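Local coordinates for protein enzyme subtilase SubTY from Bacillus sp. TY145 (Bacillus sp., PDB 5FFN) that probably hydrolyses peptide bonds in proteins as a calcium-binding serine protease of the subtilase family, at residues A167-G179 with V204-A216. Numbering follows the deposited sequence.
With CA (calcium ion), chain C.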
loop_
_atom_site.group_PDB
_atom_site.type_symbol
_atom_site.label_atom_id
_atom_site.label_comp_id
_atom_site.label_asym_id
_atom_site.label_seq_id
_atom_site.Cartn_x
_atom_site.Cartn_y
_atom_site.Cartn_z
ATOM N N ALA A 167 -1.225 -2.044 -2.938
ATOM C CA ALA A 167 -0.523 -1.029 -3.676
ATOM C C ALA A 167 -0.452 -1.402 -5.176
ATOM O O ALA A 167 -0.202 -2.560 -5.561
ATOM C CB ALA A 167 0.909 -0.867 -3.092
ATOM N N ALA A 168 -0.621 -0.407 -6.040
ATOM C CA ALA A 168 -0.475 -0.634 -7.479
ATOM C C ALA A 168 0.960 -1.002 -7.918
ATOM O O ALA A 168 1.165 -1.654 -8.945
ATOM C CB ALA A 168 -0.952 0.586 -8.249
ATOM N N GLY A 169 1.944 -0.581 -7.137
ATOM C CA GLY A 169 3.346 -0.630 -7.535
ATOM C C GLY A 169 3.911 0.764 -7.860
ATOM O O GLY A 169 3.171 1.767 -8.079
ATOM N N ASN A 170 5.245 0.815 -7.905
ATOM C CA ASN A 170 5.973 2.046 -8.225
ATOM C C ASN A 170 6.810 1.913 -9.493
ATOM O O ASN A 170 7.951 2.366 -9.528
ATOM C CB ASN A 170 6.870 2.425 -7.044
ATOM C CG ASN A 170 6.111 2.506 -5.711
ATOM O OD1 ASN A 170 4.934 2.867 -5.647
ATOM N ND2 ASN A 170 6.823 2.234 -4.628
ATOM N N SER A 171 6.247 1.291 -10.531
ATOM C CA SER A 171 7.005 1.014 -11.765
ATOM C C SER A 171 6.635 1.958 -12.919
ATOM O O SER A 171 6.918 1.644 -14.076
ATOM C CB SER A 171 6.804 -0.430 -12.165
ATOM O OG SER A 171 7.365 -1.252 -11.170
ATOM N N GLY A 172 6.034 3.101 -12.608
ATOM C CA GLY A 172 5.553 4.035 -13.632
ATOM C C GLY A 172 6.683 4.861 -14.205
ATOM O O GLY A 172 7.796 4.788 -13.692
ATOM N N SER A 173 6.410 5.700 -15.196
ATOM C CA SER A 173 5.062 6.069 -15.662
ATOM C C SER A 173 4.602 5.271 -16.878
ATOM O O SER A 173 3.502 5.511 -17.434
ATOM C CB SER A 173 5.018 7.565 -15.975
ATOM O OG SER A 173 5.988 7.869 -16.972
ATOM N N GLY A 174 5.422 4.297 -17.268
ATOM C CA GLY A 174 5.161 3.464 -18.422
ATOM C C GLY A 174 3.880 2.683 -18.213
ATOM O O GLY A 174 3.535 2.330 -17.069
ATOM N N SER A 175 3.156 2.457 -19.306
ATOM C CA SER A 175 1.865 1.767 -19.280
ATOM C C SER A 175 2.011 0.287 -18.948
ATOM O O SER A 175 3.030 -0.338 -19.254
ATOM C CB SER A 175 1.165 1.952 -20.631
ATOM O OG SER A 175 0.996 3.346 -20.894
ATOM N N ASN A 176 0.988 -0.272 -18.300
ATOM C CA ASN A 176 0.915 -1.709 -17.996
ATOM C C ASN A 176 2.027 -2.231 -17.111
ATOM O O ASN A 176 2.501 -3.358 -17.285
ATOM C CB ASN A 176 0.866 -2.551 -19.284
ATOM C CG ASN A 176 0.092 -3.839 -19.094
ATOM O OD1 ASN A 176 -0.586 -3.994 -18.088
ATOM N ND2 ASN A 176 0.168 -4.751 -20.056
ATOM N N THR A 177 2.436 -1.412 -16.160
ATOM C CA THR A 177 3.482 -1.736 -15.195
ATOM C C THR A 177 2.921 -2.119 -13.809
ATOM O O THR A 177 3.700 -2.372 -12.869
ATOM C CB THR A 177 4.459 -0.535 -15.031
ATOM O OG1 THR A 177 3.735 0.689 -14.849
ATOM C CG2 THR A 177 5.396 -0.382 -16.280
ATOM N N ILE A 178 1.589 -2.130 -13.693
ATOM C CA ILE A 178 0.892 -2.539 -12.449
ATOM C C ILE A 178 1.483 -3.861 -11.943
ATOM O O ILE A 178 1.787 -4.759 -12.741
ATOM C CB ILE A 178 -0.653 -2.614 -12.692
ATOM C CG1 ILE A 178 -1.430 -2.827 -11.381
ATOM C CG2 ILE A 178 -0.986 -3.690 -13.699
ATOM C CD1 ILE A 178 -2.980 -2.774 -11.569
ATOM N N GLY A 179 1.678 -3.973 -10.643
ATOM C CA GLY A 179 2.101 -5.236 -10.014
ATOM C C GLY A 179 0.994 -5.906 -9.195
ATOM O O GLY A 179 -0.199 -5.571 -9.294
ATOM N N VAL A 204 -1.503 12.200 -10.589
ATOM C CA VAL A 204 -0.848 10.930 -10.341
ATOM C C VAL A 204 0.676 11.129 -10.353
ATOM O O VAL A 204 1.219 11.720 -11.318
ATOM C CB VAL A 204 -1.262 9.868 -11.377
ATOM C CG1 VAL A 204 -0.606 8.513 -11.073
ATOM C CG2 VAL A 204 -2.787 9.721 -11.378
ATOM N N ALA A 205 1.373 10.596 -9.340
ATOM C CA ALA A 205 2.863 10.648 -9.347
ATOM C C ALA A 205 3.423 9.808 -10.485
ATOM O O ALA A 205 2.913 8.732 -10.822
ATOM C CB ALA A 205 3.473 10.261 -7.982
ATOM N N ASP A 206 4.500 10.312 -11.098
ATOM C CA ASP A 206 5.117 9.620 -12.203
ATOM C C ASP A 206 5.536 8.189 -11.816
ATOM O O ASP A 206 5.487 7.315 -12.653
ATOM C CB ASP A 206 6.333 10.370 -12.740
ATOM C CG ASP A 206 5.999 11.652 -13.465
ATOM O OD1 ASP A 206 4.821 12.024 -13.647
ATOM O OD2 ASP A 206 7.003 12.299 -13.860
ATOM N N PHE A 207 5.948 7.963 -10.561
ATOM C CA PHE A 207 6.448 6.650 -10.169
ATOM C C PHE A 207 5.348 5.604 -10.121
ATOM O O PHE A 207 5.649 4.428 -10.162
ATOM C CB PHE A 207 7.238 6.641 -8.838
ATOM C CG PHE A 207 6.436 7.031 -7.606
ATOM C CD1 PHE A 207 5.503 6.156 -7.059
ATOM C CD2 PHE A 207 6.618 8.278 -7.007
ATOM C CE1 PHE A 207 4.767 6.516 -5.968
ATOM C CE2 PHE A 207 5.897 8.649 -5.891
ATOM C CZ PHE A 207 4.967 7.788 -5.361
ATOM N N SER A 208 4.098 6.036 -9.967
ATOM C CA SER A 208 2.969 5.091 -9.748
ATOM C C SER A 208 2.788 4.151 -10.939
ATOM O O SER A 208 2.809 4.556 -12.085
ATOM C CB SER A 208 1.693 5.875 -9.410
ATOM O OG SER A 208 0.609 5.056 -9.010
ATOM N N SER A 209 2.616 2.854 -10.666
ATOM C CA SER A 209 2.470 1.900 -11.755
ATOM C C SER A 209 1.148 2.119 -12.481
ATOM O O SER A 209 0.111 2.367 -11.855
ATOM C CB SER A 209 2.561 0.461 -11.276
ATOM O OG SER A 209 3.842 0.116 -10.775
ATOM N N ARG A 210 1.198 1.994 -13.799
ATOM C CA ARG A 210 -0.000 2.154 -14.650
ATOM C C ARG A 210 -0.616 0.805 -14.987
ATOM O O ARG A 210 0.084 -0.154 -15.154
ATOM C CB ARG A 210 0.336 2.883 -15.950
ATOM C CG ARG A 210 0.204 4.401 -15.910
ATOM C CD ARG A 210 1.097 5.075 -14.862
ATOM N NE ARG A 210 0.922 6.541 -14.918
ATOM C CZ ARG A 210 1.425 7.421 -14.069
ATOM N NH1 ARG A 210 2.162 7.021 -13.031
ATOM N NH2 ARG A 210 1.194 8.741 -14.257
ATOM N N GLY A 211 -1.940 0.776 -15.090
ATOM C CA GLY A 211 -2.675 -0.381 -15.561
ATOM C C GLY A 211 -2.550 -0.582 -17.060
ATOM O O GLY A 211 -1.804 0.108 -17.753
ATOM N N ASN A 212 -3.312 -1.542 -17.543
ATOM C CA ASN A 212 -3.310 -1.925 -18.937
ATOM C C ASN A 212 -4.220 -0.946 -19.719
ATOM O O ASN A 212 -5.440 -0.962 -19.563
ATOM C CB ASN A 212 -3.824 -3.369 -19.030
ATOM C CG ASN A 212 -3.870 -3.894 -20.465
ATOM O OD1 ASN A 212 -3.452 -3.209 -21.392
ATOM N ND2 ASN A 212 -4.311 -5.139 -20.630
ATOM N N PRO A 213 -3.643 -0.139 -20.646
ATOM C CA PRO A 213 -4.530 0.788 -21.399
ATOM C C PRO A 213 -5.707 0.101 -22.104
ATOM O O PRO A 213 -6.808 0.671 -22.133
ATOM C CB PRO A 213 -3.569 1.459 -22.390
ATOM C CG PRO A 213 -2.247 1.368 -21.718
ATOM C CD PRO A 213 -2.249 -0.010 -21.108
ATOM N N ALA A 214 -5.485 -1.144 -22.543
ATOM C CA ALA A 214 -6.456 -1.946 -23.310
ATOM C C ALA A 214 -7.733 -2.201 -22.543
ATOM O O ALA A 214 -8.778 -2.398 -23.159
ATOM C CB ALA A 214 -5.843 -3.281 -23.719
ATOM N N THR A 215 -7.684 -2.157 -21.206
ATOM C CA THR A 215 -8.862 -2.499 -20.403
ATOM C C THR A 215 -9.312 -1.397 -19.440
ATOM O O THR A 215 -10.163 -1.625 -18.605
ATOM C CB THR A 215 -8.635 -3.833 -19.624
ATOM O OG1 THR A 215 -7.454 -3.754 -18.781
ATOM C CG2 THR A 215 -8.487 -4.951 -20.594
ATOM N N ALA A 216 -8.773 -0.202 -19.609
ATOM C CA ALA A 216 -9.208 0.963 -18.847
ATOM C C ALA A 216 -10.252 1.724 -19.646
ATOM O O ALA A 216 -10.098 1.856 -20.863
ATOM C CB ALA A 216 -8.020 1.902 -18.544
HETATM CA CA CA C . -11.462 -2.309 -16.857
HETATM O O HOH W 1 4.551 -2.458 -10.256
HETATM O O HOH W 2 -11.135 -0.325 -15.711
#
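The loop 167-179 bends round the extended run Ser208-Asn212 of 204-216, and the two backbones trade bonds at both ends of the bend: Ser209 N gives to Gly169 O (2.9 Å), Asn176 N to Gly211 O, and Ile178 N to Arg210 O. Two hydroxyls show how side chains can stand in for backbone acceptors in such irregular pairing. Ser209 OG, turned away from its own carbonyl carbon (chi1 -66°), reaches into the bend and takes the N-H of Ser171 at 2.7 Å, nearly straight at 160°. A water bonded to this hydroxyl donates to Thr177 O and so links the two segments. Thr177 OG1 works in relay, accepting from Arg210 N at 3.0 Å while donating to Gly174 O. The Arg210 chain is bent at its second torsion; the Gly172-Ser173 peptide bond is cis, and CB of Ser173 sits over one face of the guanidinium, 4.0 Å above its centre. In that plane NH1 of Arg210 donates to Ala205 O and, at 2.7 Å, to Ser208 O, clasping the type I turn 205-208, and NH2 continues to Ile293 O. Farther along, the Asn176 and Asn212 amides stack, 21° apart, with Asn176 OD1 held by Arg224. Asn170 OD1, bonded to Thr250, lies 3.6 Å from CD1 of Phe207, amide and ring nearly perpendicular; Asn170 ND2 bonds the backbone of another protein's chain, whose aromatic side chain stacks on the Phe207 ring. The arrangement joins two loops that follow strands of the subtilisin-like alpha/beta fold, running from near the probable Ser-His-Asp triad to the calcium site that Thr215 O helps to form.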